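PDB 6G44: putative major capsid protein from Cafeteriavirus-dependent mavirus, which probably builds the outer shell of the virophage particle as a trimeric capsomer whose subunits each fold as a double jelly roll. Local coordinates for residues 74-79 with 199-204; 99-104 with 140-145; 364-369 with 433-438. One frame throughout, in Å; residues are numbered along the deposited sequence. Where two conformers were deposited one is given.

Contact 1. Residues 74-79 with 199-204; sequences RLRVSF and DFVVDE
R74 and D203 clamp one end of an antiparallel ladder in the first half of the double jelly roll, where strand 74-84 pairs with strand 195-205. Here a side chain fastens a strand pair that backbone hydrogen bonds already hold. CB of R74 starts 3.2 Å from D203 OD1, and CG runs past the same oxygen. CD comes closer still, at 3.1 Å from D203 OD1. The chain then bends at chi3 (75°), bringing the guanidinium round so that NE donates to OD1 of D203 over 2.7 Å. This salt bridge is bent at the hydrogen, and NE meets OD1 from well above the carboxylate plane. NH1 of R74 reaches the backbone O of D203 at 2.9 Å in a much straighter bond. D203 is thus gripped side-on at two atoms, while NH2 goes to the backbone O of L141. E380 of the second subunit makes a long, weak ion pair with NE and also lies near the like-charged OD2 of D203.

Six backbone hydrogen bonds join the pairs L75-E204, V77-V202 and F79-F200. On the face of R76 and S78, V201 lays CG1 over one side of the R76 guanidinium, 3.6 Å from CZ. The opposite face is largely apolar, apart from the buried carboxylate of E204, which S143 and N104 satisfy: V77 and V202 lie side by side, and V103 of helix 102-105 covers both. At the far end the F79 and F200 rings, their planes 28° apart, are so displaced that little of one covers the other. CE1 of F79 approaches CD2 of F200 at 3.5 Å, and CB of F200 sits over the F79 ring face in a CH-pi contact.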
ATOM      1  N   ARG C  74       0.355 -25.168  -8.316  1.00 10.58           N
ATOM      2  CA  ARG C  74       0.844 -24.975  -6.973  1.00 10.54           C
ATOM      3  C   ARG C  74       1.187 -26.308  -6.332  1.00 10.84           C
ATOM      4  O   ARG C  74       0.678 -27.360  -6.741  1.00 11.92           O
ATOM      5  CB  ARG C  74      -0.196 -24.248  -6.088  1.00 11.01           C
ATOM      6  CG  ARG C  74      -0.691 -22.937  -6.687  1.00 11.47           C
ATOM      7  CD  ARG C  74      -1.693 -22.230  -5.798  1.00 11.24           C
ATOM      8  NE  ARG C  74      -1.093 -21.568  -4.640  1.00 11.44           N
ATOM      9  CZ  ARG C  74      -0.568 -20.347  -4.652  1.00 11.79           C
ATOM     10  NH1 ARG C  74      -0.079 -19.865  -3.530  1.00 12.32           N
ATOM     11  NH2 ARG C  74      -0.513 -19.631  -5.761  1.00 12.28           N
ATOM     12  N   LEU C  75       2.018 -26.260  -5.319  1.00 10.98           N
ATOM     13  CA  LEU C  75       2.310 -27.410  -4.490  1.00 11.29           C
ATOM     14  C   LEU C  75       1.784 -27.182  -3.086  1.00 11.55           C
ATOM     15  O   LEU C  75       2.062 -26.138  -2.468  1.00 11.86           O
ATOM     16  CB  LEU C  75       3.822 -27.647  -4.452  1.00 11.50           C
ATOM     17  CG  LEU C  75       4.478 -27.955  -5.789  1.00 11.80           C
ATOM     18  CD1 LEU C  75       6.000 -27.920  -5.723  1.00 12.62           C
ATOM     19  CD2 LEU C  75       4.024 -29.319  -6.322  1.00 12.21           C
ATOM     20  N   ARG C  76       1.042 -28.157  -2.557  1.00 11.41           N
ATOM     21  CA  ARG C  76       0.534 -28.138  -1.197  1.00 12.35           C
ATOM     22  C   ARG C  76       1.366 -29.135  -0.406  1.00 12.65           C
ATOM     23  O   ARG C  76       1.336 -30.333  -0.723  1.00 13.23           O
ATOM     24  CB  ARG C  76      -0.963 -28.480  -1.119  1.00 13.77           C
ATOM     25  CG  ARG C  76      -1.526 -28.523   0.305  1.00 16.78           C
ATOM     26  CD  ARG C  76      -2.844 -29.303   0.330  1.00 20.80           C
ATOM     27  NE  ARG C  76      -3.528 -29.253   1.622  1.00 26.79           N
ATOM     28  CZ  ARG C  76      -3.348 -30.093   2.648  1.00 29.36           C
ATOM     29  NH1 ARG C  76      -2.443 -31.078   2.612  1.00 32.68           N
ATOM     30  NH2 ARG C  76      -4.079 -29.915   3.756  1.00 32.02           N
ATOM     31  N   VAL C  77       2.099 -28.645   0.578  1.00 11.77           N
ATOM     32  CA  VAL C  77       2.907 -29.505   1.457  1.00 12.78           C
ATOM     33  C   VAL C  77       2.331 -29.485   2.833  1.00 13.51           C
ATOM     34  O   VAL C  77       1.837 -28.449   3.302  1.00 12.83           O
ATOM     35  CB  VAL C  77       4.391 -29.149   1.491  1.00 13.63           C
ATOM     36  CG1 VAL C  77       5.037 -29.324   0.125  1.00 14.68           C
ATOM     37  CG2 VAL C  77       4.625 -27.766   2.077  1.00 14.14           C
ATOM     38  N   SER C  78       2.370 -30.638   3.498  1.00 13.44           N
ATOM     39  CA  SER C  78       2.009 -30.729   4.885  1.00 13.93           C
ATOM     40  C   SER C  78       3.031 -31.590   5.599  1.00 13.86           C
ATOM     41  O   SER C  78       3.555 -32.537   5.017  1.00 13.81           O
ATOM     42  CB  SER C  78       0.597 -31.257   5.078  1.00 16.14           C
ATOM     43  OG  SER C  78       0.482 -32.566   4.634  1.00 18.24           O
ATOM     44  N   PHE C  79       3.347 -31.221   6.828  1.00 13.04           N
ATOM     45  CA  PHE C  79       4.308 -31.988   7.607  1.00 13.54           C
ATOM     46  C   PHE C  79       4.232 -31.571   9.047  1.00 13.73           C
ATOM     47  O   PHE C  79       3.605 -30.556   9.393  1.00 13.29           O
ATOM     48  CB  PHE C  79       5.721 -31.759   7.076  1.00 13.92           C
ATOM     49  CG  PHE C  79       6.129 -30.294   7.048  1.00 13.70           C
ATOM     50  CD1 PHE C  79       6.710 -29.694   8.160  1.00 14.69           C
ATOM     51  CD2 PHE C  79       5.875 -29.516   5.920  1.00 13.91           C
ATOM     52  CE1 PHE C  79       7.069 -28.346   8.135  1.00 14.12           C
ATOM     53  CE2 PHE C  79       6.224 -28.167   5.889  1.00 14.08           C
ATOM     54  CZ  PHE C  79       6.815 -27.595   7.001  1.00 14.32           C
ATOM     55  N   ASP C 199       2.416 -28.819  13.339  1.00 12.07           N
ATOM     56  CA  ASP C 199       1.933 -29.219  12.028  1.00 12.66           C
ATOM     57  C   ASP C 199       1.825 -27.957  11.169  1.00 13.01           C
ATOM     58  O   ASP C 199       1.346 -26.913  11.644  1.00 13.91           O
ATOM     59  CB  ASP C 199       0.549 -29.861  12.101  1.00 13.10           C
ATOM     60  CG  ASP C 199       0.483 -31.044  13.055  1.00 14.28           C
ATOM     61  OD1 ASP C 199       1.538 -31.676  13.322  1.00 15.36           O
ATOM     62  OD2 ASP C 199      -0.633 -31.328  13.545  1.00 16.19           O
ATOM     63  N   PHE C 200       2.265 -28.056   9.935  1.00 12.83           N
ATOM     64  CA  PHE C 200       2.175 -26.965   8.935  1.00 12.33           C
ATOM     65  C   PHE C 200       1.497 -27.461   7.661  1.00 12.65           C
ATOM     66  O   PHE C 200       1.670 -28.625   7.261  1.00 12.12           O
ATOM     67  CB  PHE C 200       3.561 -26.494   8.519  1.00 12.50           C
ATOM     68  CG  PHE C 200       4.348 -25.796   9.590  1.00 12.75           C
ATOM     69  CD1 PHE C 200       4.267 -24.430   9.734  1.00 12.45           C
ATOM     70  CD2 PHE C 200       5.210 -26.498  10.425  1.00 13.09           C
ATOM     71  CE1 PHE C 200       5.009 -23.782  10.673  1.00 12.52           C
ATOM     72  CE2 PHE C 200       5.941 -25.855  11.399  1.00 13.10           C
ATOM     73  CZ  PHE C 200       5.866 -24.476  11.510  1.00 12.80           C
ATOM     74  N   VAL C 201       0.783 -26.566   6.982  1.00 12.65           N
ATOM     75  CA  VAL C 201       0.281 -26.785   5.625  1.00 12.77           C
ATOM     76  C   VAL C 201       0.599 -25.516   4.841  1.00 12.74           C
ATOM     77  O   VAL C 201       0.219 -24.417   5.291  1.00 13.04           O
ATOM     78  CB  VAL C 201      -1.220 -27.044   5.557  1.00 13.80           C
ATOM     79  CG1 VAL C 201      -1.643 -27.338   4.141  1.00 14.60           C
ATOM     80  CG2 VAL C 201      -1.622 -28.202   6.444  1.00 15.17           C
ATOM     81  N   VAL C 202       1.265 -25.650   3.718  1.00 12.21           N
ATOM     82  CA  VAL C 202       1.611 -24.489   2.843  1.00 12.93           C
ATOM     83  C   VAL C 202       1.246 -24.822   1.410  1.00 12.83           C
ATOM     84  O   VAL C 202       1.639 -25.898   0.912  1.00 12.47           O
ATOM     85  CB  VAL C 202       3.112 -24.154   2.907  1.00 14.27           C
ATOM     86  CG1 VAL C 202       3.493 -23.065   1.904  1.00 15.00           C
ATOM     87  CG2 VAL C 202       3.489 -23.764   4.325  1.00 15.85           C
ATOM     88  N   ASP C 203       0.549 -23.906   0.729  1.00 12.18           N
ATOM     89  CA  ASP C 203       0.129 -24.046  -0.685  1.00 12.97           C
ATOM     90  C   ASP C 203       0.815 -22.892  -1.434  1.00 12.92           C
ATOM     91  O   ASP C 203       0.377 -21.737  -1.298  1.00 13.95           O
ATOM     92  CB  ASP C 203      -1.409 -23.968  -0.766  1.00 14.13           C
ATOM     93  CG  ASP C 203      -1.983 -24.129  -2.167  1.00 15.63           C
ATOM     94  OD1 ASP C 203      -1.277 -23.872  -3.150  1.00 16.43           O
ATOM     95  OD2 ASP C 203      -3.203 -24.498  -2.286  1.00 17.97           O
ATOM     96  N   GLU C 204       1.844 -23.196  -2.210  1.00 11.28           N
ATOM     97  CA  GLU C 204       2.729 -22.199  -2.845  1.00 11.15           C
ATOM     98  C   GLU C 204       2.866 -22.494  -4.350  1.00 10.83           C
ATOM     99  O   GLU C 204       2.984 -23.658  -4.758  1.00 11.26           O
ATOM    100  CB  GLU C 204       4.095 -22.255  -2.145  1.00 11.94           C
ATOM    101  CG  GLU C 204       5.148 -21.284  -2.656  1.00 11.55           C
ATOM    102  CD  GLU C 204       6.350 -21.161  -1.732  1.00 11.31           C
ATOM    103  OE1 GLU C 204       6.148 -21.131  -0.493  1.00 12.87           O
ATOM    104  OE2 GLU C 204       7.495 -21.099  -2.252  1.00 11.73           O
TER

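Contact 2. Residues 99-104 with 140-145; sequences KSFPVN and ALLSPC
The backbone O of C145 accepts a hydrogen bond from the amide N of F101 (2.9 Å), and CA of S100 adds a weaker CA-H...O contact from the same segment. An ST turn delivers that oxygen. Where helix 136-142 ends, S143 turns its OG away from its own backbone N (chi1 178°), and the hydroxyl accepts from N of C145 at 3.0 Å. The same OG is hydrogen-bonded to E204 on strand 195-205, so a buried serine ties the helix exit to the jelly-roll sheet. The example shows a hydroxyl shaping the chain whose carbonyl then meets an amide across the contact.

F101 has positive phi and psi, an unusual backbone shape immediately before P102. Its ring turns one face to O of C145, which stands over the ring centre. Obliquely to the ring, CB of S143 touches CD1 of F101 at 3.5 Å, and CD2 of L142 follows at 4.0 Å from that CD1. L142 crosses F101 at roughly a right angle, and the same methyl also meets ND2 of N104, whose amide is held by E204 and A205. I127 of helix 123-130 packs on both F101 and N104. At the other end of the contact P102 packs against the cysteine, its CD 3.7 Å from CB of C145.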
ATOM      1  N   LYS C  99      10.623 -19.819   6.767  1.00 10.15           N
ATOM      2  CA  LYS C  99      11.461 -18.970   5.915  1.00 10.33           C
ATOM      3  C   LYS C  99      10.656 -18.486   4.717  1.00 10.33           C
ATOM      4  O   LYS C  99       9.581 -19.027   4.430  1.00 11.75           O
ATOM      5  CB  LYS C  99      12.745 -19.706   5.513  1.00 11.01           C
ATOM      6  CG  LYS C  99      13.648 -19.973   6.718  1.00 11.70           C
ATOM      7  CD  LYS C  99      14.991 -20.529   6.311  1.00 11.70           C
ATOM      8  CE  LYS C  99      15.896 -20.740   7.509  1.00 12.29           C
ATOM      9  NZ  LYS C  99      17.231 -21.200   7.074  1.00 12.74           N
ATOM     10  N   SER C 100      11.144 -17.435   4.047  1.00 10.28           N
ATOM     11  CA  SER C 100      10.489 -16.879   2.859  0.50  9.80           C
ATOM     12  C   SER C 100      10.394 -17.923   1.739  1.00 10.21           C
ATOM     13  O   SER C 100      11.396 -18.529   1.393  1.00 11.07           O
ATOM     14  CB  SER C 100      11.282 -15.655   2.377  0.50  9.36           C
ATOM     15  OG  SER C 100      11.429 -14.704   3.434  0.50  8.55           O
ATOM     16  N   PHE C 101       9.221 -18.099   1.161  1.00 10.08           N
ATOM     17  CA  PHE C 101       9.020 -19.009   0.008  1.00  9.81           C
ATOM     18  C   PHE C 101       9.533 -20.421   0.323  1.00  9.96           C
ATOM     19  O   PHE C 101      10.410 -20.942  -0.372  1.00 10.62           O
ATOM     20  CB  PHE C 101       9.627 -18.446  -1.288  1.00 10.10           C
ATOM     21  CG  PHE C 101       9.227 -17.017  -1.524  1.00 10.25           C
ATOM     22  CD1 PHE C 101       8.004 -16.755  -2.071  1.00 10.62           C
ATOM     23  CD2 PHE C 101      10.021 -15.965  -1.095  1.00 10.29           C
ATOM     24  CE1 PHE C 101       7.554 -15.469  -2.222  1.00 10.72           C
ATOM     25  CE2 PHE C 101       9.566 -14.653  -1.225  1.00 11.23           C
ATOM     26  CZ  PHE C 101       8.330 -14.411  -1.786  1.00 11.21           C
ATOM     27  N   PRO C 102       8.985 -21.005   1.386  1.00 10.10           N
ATOM     28  CA  PRO C 102       9.593 -22.270   1.885  1.00 10.09           C
ATOM     29  C   PRO C 102       9.470 -23.448   0.937  1.00 10.50           C
ATOM     30  O   PRO C 102      10.311 -24.358   0.995  1.00 12.10           O
ATOM     31  CB  PRO C 102       8.842 -22.527   3.186  1.00 10.42           C
ATOM     32  CG  PRO C 102       7.517 -21.860   2.977  1.00 10.29           C
ATOM     33  CD  PRO C 102       7.826 -20.605   2.202  1.00 10.12           C
ATOM     34  N   VAL C 103       8.462 -23.459   0.080  1.00 10.27           N
ATOM     35  CA  VAL C 103       8.341 -24.534  -0.912  1.00 10.85           C
ATOM     36  C   VAL C 103       9.411 -24.384  -1.959  1.00 10.83           C
ATOM     37  O   VAL C 103      10.162 -25.330  -2.215  1.00 11.12           O
ATOM     38  CB  VAL C 103       6.937 -24.635  -1.517  1.00 10.79           C
ATOM     39  CG1 VAL C 103       6.882 -25.602  -2.705  1.00 11.99           C
ATOM     40  CG2 VAL C 103       5.940 -25.009  -0.435  1.00 11.81           C
ATOM     41  N   ASN C 104       9.528 -23.223  -2.593  1.00 10.16           N
ATOM     42  CA  ASN C 104      10.545 -23.075  -3.645  1.00 10.32           C
ATOM     43  C   ASN C 104      11.983 -23.111  -3.094  1.00 10.60           C
ATOM     44  O   ASN C 104      12.894 -23.596  -3.787  1.00 10.65           O
ATOM     45  CB  ASN C 104      10.257 -21.844  -4.514  1.00 10.72           C
ATOM     46  CG  ASN C 104       9.074 -22.069  -5.409  1.00 10.89           C
ATOM     47  OD1 ASN C 104       9.192 -22.728  -6.438  1.00 11.20           O
ATOM     48  ND2 ASN C 104       7.906 -21.497  -5.036  1.00 11.17           N
ATOM     49  N   ALA C 140       2.881 -12.150  -2.731  1.00 12.25           N
ATOM     50  CA  ALA C 140       1.908 -12.656  -1.769  1.00 12.55           C
ATOM     51  C   ALA C 140       0.941 -13.654  -2.383  1.00 13.00           C
ATOM     52  O   ALA C 140       0.406 -14.482  -1.678  1.00 13.28           O
ATOM     53  CB  ALA C 140       1.138 -11.503  -1.092  1.00 13.51           C
ATOM     54  N   LEU C 141       0.708 -13.558  -3.686  1.00 12.67           N
ATOM     55  CA  LEU C 141      -0.089 -14.578  -4.375  1.00 13.48           C
ATOM     56  C   LEU C 141       0.727 -15.850  -4.611  1.00 12.40           C
ATOM     57  O   LEU C 141       0.169 -16.939  -4.767  1.00 13.13           O
ATOM     58  CB  LEU C 141      -0.617 -14.066  -5.698  1.00 15.03           C
ATOM     59  CG  LEU C 141      -1.585 -12.890  -5.632  1.00 17.41           C
ATOM     60  CD1 LEU C 141      -1.952 -12.464  -7.049  1.00 18.88           C
ATOM     61  CD2 LEU C 141      -2.821 -13.243  -4.848  1.00 19.24           C
ATOM     62  N   LEU C 142       2.043 -15.702  -4.681  1.00 11.87           N
ATOM     63  CA  LEU C 142       2.960 -16.823  -4.897  1.00 11.15           C
ATOM     64  C   LEU C 142       3.051 -17.707  -3.653  1.00 11.46           C
ATOM     65  O   LEU C 142       2.932 -18.944  -3.739  1.00 11.06           O
ATOM     66  CB  LEU C 142       4.323 -16.271  -5.326  1.00 11.52           C
ATOM     67  CG  LEU C 142       5.315 -17.164  -6.073  1.00 12.03           C
ATOM     68  CD1 LEU C 142       6.410 -16.319  -6.687  1.00 12.71           C
ATOM     69  CD2 LEU C 142       5.932 -18.201  -5.152  1.00 12.33           C
ATOM     70  N   SER C 143       3.254 -17.098  -2.487  1.00 10.36           N
ATOM     71  CA  SER C 143       3.430 -17.855  -1.238  1.00 10.60           C
ATOM     72  C   SER C 143       2.765 -17.124  -0.088  1.00 11.30           C
ATOM     73  O   SER C 143       2.803 -15.869  -0.058  1.00 10.62           O
ATOM     74  CB  SER C 143       4.917 -17.973  -0.909  1.00 10.93           C
ATOM     75  OG  SER C 143       5.163 -18.651   0.303  1.00 11.41           O
ATOM     76  N   PRO C 144       2.259 -17.858   0.915  1.00 10.54           N
ATOM     77  CA  PRO C 144       1.799 -17.237   2.167  1.00 11.02           C
ATOM     78  C   PRO C 144       2.956 -16.627   2.956  1.00 11.20           C
ATOM     79  O   PRO C 144       2.728 -15.815   3.861  1.00 13.10           O
ATOM     80  CB  PRO C 144       1.142 -18.394   2.947  1.00 11.71           C
ATOM     81  CG  PRO C 144       1.856 -19.609   2.399  1.00 11.72           C
ATOM     82  CD  PRO C 144       2.093 -19.327   0.939  1.00 11.42           C
ATOM     83  N   CYS C 145       4.187 -17.025   2.662  1.00 10.60           N
ATOM     84  CA  CYS C 145       5.350 -16.526   3.392  1.00 11.26           C
ATOM     85  C   CYS C 145       6.164 -15.678   2.434  1.00 11.41           C
ATOM     86  O   CYS C 145       7.238 -16.095   1.975  1.00 12.46           O
ATOM     87  CB  CYS C 145       6.166 -17.717   3.888  1.00 11.50           C
ATOM     88  SG  CYS C 145       5.288 -18.646   5.164  1.00 13.99           S
TER

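Contact 3. Residues 364-369 with 433-438; sequences DSDVGI and LGLKDY
L433 meets I369 first, its CD2 lying 3.8 Å from CG2 of I369 as the two side chains cross at about a right angle. The same isoleucine methyl also touches O of L433, which S40 of the third subunit approaches in a weak hydrogen bond. I369 closes a G1 beta bulge with G368, opposite I361, on strand 366-369 at the edge of a four-stranded sheet, within the C-terminal family domain of the hexon clan. The leucine also packs on I361 and V363 of the neighbouring strand.

After G434 turns the loop with positive phi, L435 brings CD2 against two groups at once: it is 3.6 Å from CD1 of I369 and 3.6 Å from OD2 of D366. K436 makes looser contacts with D366, and a water near OD2 of D366 accepts weakly from its N. At D437 the hydration grows. One water donates to OD2 of D366 at 2.9 Å and accepts from N of D437. Another donates both ways, to OD2 of D364 at 2.6 Å and to OD2 of D437 at 2.7 Å, bridging two carboxylates whose OD2 atoms are 4.5 Å apart.

With no direct hydrogen bond between them, the two segments meet through apolar packing and water bridges. The bridging water, with K446 in a long, weak ion pair to D437, would be expected to ease the repulsion between the two acids.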
ATOM      1  N   ASP C 364      33.617  -6.654 -23.083  1.00 19.66           N
ATOM      2  CA  ASP C 364      34.545  -6.611 -24.232  1.00 20.80           C
ATOM      3  C   ASP C 364      35.722  -5.679 -23.868  1.00 22.87           C
ATOM      4  O   ASP C 364      36.299  -5.860 -22.798  1.00 22.99           O
ATOM      5  CB  ASP C 364      33.769  -6.244 -25.514  1.00 20.74           C
ATOM      6  CG  ASP C 364      32.669  -7.246 -25.846  1.00 20.51           C
ATOM      7  OD1 ASP C 364      32.736  -8.393 -25.366  1.00 21.31           O
ATOM      8  OD2 ASP C 364      31.751  -6.888 -26.624  1.00 22.64           O
ATOM      9  N   SER C 365      36.055  -4.673 -24.685  1.00 24.60           N
ATOM     10  CA  SER C 365      37.185  -3.775 -24.412  0.50 25.21           C
ATOM     11  C   SER C 365      36.860  -2.643 -23.446  1.00 25.12           C
ATOM     12  O   SER C 365      37.735  -1.853 -23.108  1.00 27.75           O
ATOM     13  CB  SER C 365      37.689  -3.146 -25.722  0.50 24.93           C
ATOM     14  OG  SER C 365      38.087  -4.137 -26.640  0.50 25.47           O
ATOM     15  N   ASP C 366      35.601  -2.550 -23.007  1.00 24.23           N
ATOM     16  CA  ASP C 366      35.129  -1.440 -22.185  1.00 23.48           C
ATOM     17  C   ASP C 366      35.242  -1.823 -20.707  1.00 22.34           C
ATOM     18  O   ASP C 366      34.525  -2.712 -20.249  1.00 21.45           O
ATOM     19  CB  ASP C 366      33.675  -1.165 -22.561  1.00 23.90           C
ATOM     20  CG  ASP C 366      33.213   0.208 -22.197  1.00 25.14           C
ATOM     21  OD1 ASP C 366      33.720   0.814 -21.227  1.00 27.47           O
ATOM     22  OD2 ASP C 366      32.317   0.700 -22.904  1.00 27.44           O
ATOM     23  N   VAL C 367      36.121  -1.146 -19.976  1.00 21.09           N
ATOM     24  CA  VAL C 367      36.508  -1.539 -18.617  1.00 21.34           C
ATOM     25  C   VAL C 367      36.127  -0.491 -17.572  1.00 19.49           C
ATOM     26  O   VAL C 367      35.945   0.683 -17.880  1.00 19.70           O
ATOM     27  CB  VAL C 367      38.023  -1.820 -18.514  1.00 24.49           C
ATOM     28  CG1 VAL C 367      38.420  -2.896 -19.518  1.00 25.59           C
ATOM     29  CG2 VAL C 367      38.849  -0.559 -18.747  1.00 25.86           C
ATOM     30  N   GLY C 368      36.000  -0.951 -16.332  1.00 18.91           N
ATOM     31  CA  GLY C 368      35.821  -0.057 -15.179  1.00 18.11           C
ATOM     32  C   GLY C 368      34.457   0.605 -15.098  1.00 17.16           C
ATOM     33  O   GLY C 368      34.311   1.644 -14.447  1.00 17.69           O
ATOM     34  N   ILE C 369      33.454   0.011 -15.734  1.00 15.95           N
ATOM     35  CA  ILE C 369      32.139   0.666 -15.788  1.00 14.97           C
ATOM     36  C   ILE C 369      31.526   0.591 -14.376  1.00 14.52           C
ATOM     37  O   ILE C 369      31.573  -0.460 -13.730  1.00 14.08           O
ATOM     38  CB  ILE C 369      31.196  -0.000 -16.798  1.00 15.41           C
ATOM     39  CG1 ILE C 369      31.836  -0.019 -18.202  1.00 16.59           C
ATOM     40  CG2 ILE C 369      29.841   0.726 -16.827  1.00 15.89           C
ATOM     41  CD1 ILE C 369      31.287  -1.131 -19.068  1.00 18.04           C
ATOM     42  N   LEU C 433      24.716   0.357 -18.676  1.00 13.21           N
ATOM     43  CA  LEU C 433      26.188   0.453 -18.790  1.00 12.95           C
ATOM     44  C   LEU C 433      26.675   1.603 -19.663  1.00 14.10           C
ATOM     45  O   LEU C 433      27.857   1.932 -19.592  1.00 15.24           O
ATOM     46  CB  LEU C 433      26.744  -0.864 -19.359  1.00 13.89           C
ATOM     47  CG  LEU C 433      26.497  -2.129 -18.516  1.00 13.59           C
ATOM     48  CD1 LEU C 433      26.845  -3.361 -19.335  1.00 14.73           C
ATOM     49  CD2 LEU C 433      27.296  -2.128 -17.226  1.00 13.97           C
ATOM     50  N   GLY C 434      25.801   2.203 -20.479  1.00 14.31           N
ATOM     51  CA  GLY C 434      26.195   3.311 -21.332  1.00 16.10           C
ATOM     52  C   GLY C 434      27.329   2.962 -22.266  1.00 16.73           C
ATOM     53  O   GLY C 434      28.228   3.780 -22.492  1.00 18.53           O
ATOM     54  N   LEU C 435      27.274   1.770 -22.861  1.00 16.43           N
ATOM     55  CA  LEU C 435      28.399   1.271 -23.647  1.00 16.71           C
ATOM     56  C   LEU C 435      28.552   2.067 -24.921  1.00 18.93           C
ATOM     57  O   LEU C 435      27.567   2.432 -25.576  1.00 19.88           O
ATOM     58  CB  LEU C 435      28.218  -0.209 -24.004  1.00 16.92           C
ATOM     59  CG  LEU C 435      28.165  -1.217 -22.845  1.00 17.29           C
ATOM     60  CD1 LEU C 435      27.743  -2.590 -23.325  1.00 17.79           C
ATOM     61  CD2 LEU C 435      29.504  -1.332 -22.140  1.00 17.35           C
ATOM     62  N   LYS C 436      29.802   2.329 -25.279  1.00 21.72           N
ATOM     63  CA  LYS C 436      30.041   2.970 -26.561  1.00 24.49           C
ATOM     64  C   LYS C 436      29.645   2.047 -27.723  1.00 21.35           C
ATOM     65  O   LYS C 436      29.232   2.540 -28.784  1.00 22.71           O
ATOM     66  CB  LYS C 436      31.468   3.525 -26.684  1.00 28.75           C
ATOM     67  CG  LYS C 436      32.606   2.530 -26.611  1.00 33.21           C
ATOM     68  CD  LYS C 436      33.958   3.210 -26.888  1.00 37.39           C
ATOM     69  CE  LYS C 436      34.102   3.628 -28.345  1.00 39.65           C
ATOM     70  NZ  LYS C 436      35.495   4.005 -28.710  1.00 43.06           N
ATOM     71  N   ASP C 437      29.740   0.732 -27.519  1.00 20.34           N
ATOM     72  CA  ASP C 437      29.310  -0.232 -28.540  1.00 19.95           C
ATOM     73  C   ASP C 437      27.781  -0.336 -28.523  1.00 19.83           C
ATOM     74  O   ASP C 437      27.211  -1.072 -27.717  1.00 19.25           O
ATOM     75  CB  ASP C 437      29.972  -1.588 -28.320  1.00 19.34           C
ATOM     76  CG  ASP C 437      29.673  -2.572 -29.434  1.00 19.79           C
ATOM     77  OD1 ASP C 437      28.842  -2.239 -30.299  1.00 19.86           O
ATOM     78  OD2 ASP C 437      30.291  -3.648 -29.419  1.00 20.77           O
ATOM     79  N   TYR C 438      27.140   0.437 -29.403  1.00 19.58           N
ATOM     80  CA  TYR C 438      25.680   0.480 -29.550  1.00 21.03           C
ATOM     81  C   TYR C 438      25.077  -0.865 -29.965  1.00 20.16           C
ATOM     82  O   TYR C 438      23.860  -1.038 -29.846  1.00 20.49           O
ATOM     83  CB  TYR C 438      25.252   1.590 -30.520  1.00 24.02           C
ATOM     84  CG  TYR C 438      26.007   1.571 -31.829  1.00 25.91           C
ATOM     85  CD1 TYR C 438      25.663   0.673 -32.836  1.00 26.22           C
ATOM     86  CD2 TYR C 438      27.087   2.449 -32.057  1.00 27.54           C
ATOM     87  CE1 TYR C 438      26.358   0.637 -34.035  1.00 28.08           C
ATOM     88  CE2 TYR C 438      27.792   2.417 -33.249  1.00 27.39           C
ATOM     89  CZ  TYR C 438      27.425   1.514 -34.244  1.00 29.01           C
ATOM     90  OH  TYR C 438      28.100   1.442 -35.449  1.00 30.72           O
TER
HETATM   91  O   HOH W   1      31.773  -4.374 -27.331  1.00 20.32           O
HETATM   92  O   HOH W   2      31.525  -0.514 -25.457  1.00 23.85           O
HETATM   93  O   HOH W   3      31.585   3.025 -22.495  1.00 34.03           O

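Contacts 1 and 2 are neighbours, their centres 10 Å apart, whereas contact 3 stands about 47 Å from contact 1 and 38 Å from contact 2, centre to centre, with contacts 1 and 3 on opposite sides of the chain's centre. Along the sequence, both segments of contact 2 fall between the two strands of contact 1, and contact 3 follows both. The first two join through E204, which links strand 195-205 to helix 102-105 and to the exit of helix 136-142. Contact 3 uses a different, four-stranded sheet. Together they sample both halves of a double jelly roll, with contacts 1 and 3 also reaching neighbouring subunits of the trimer.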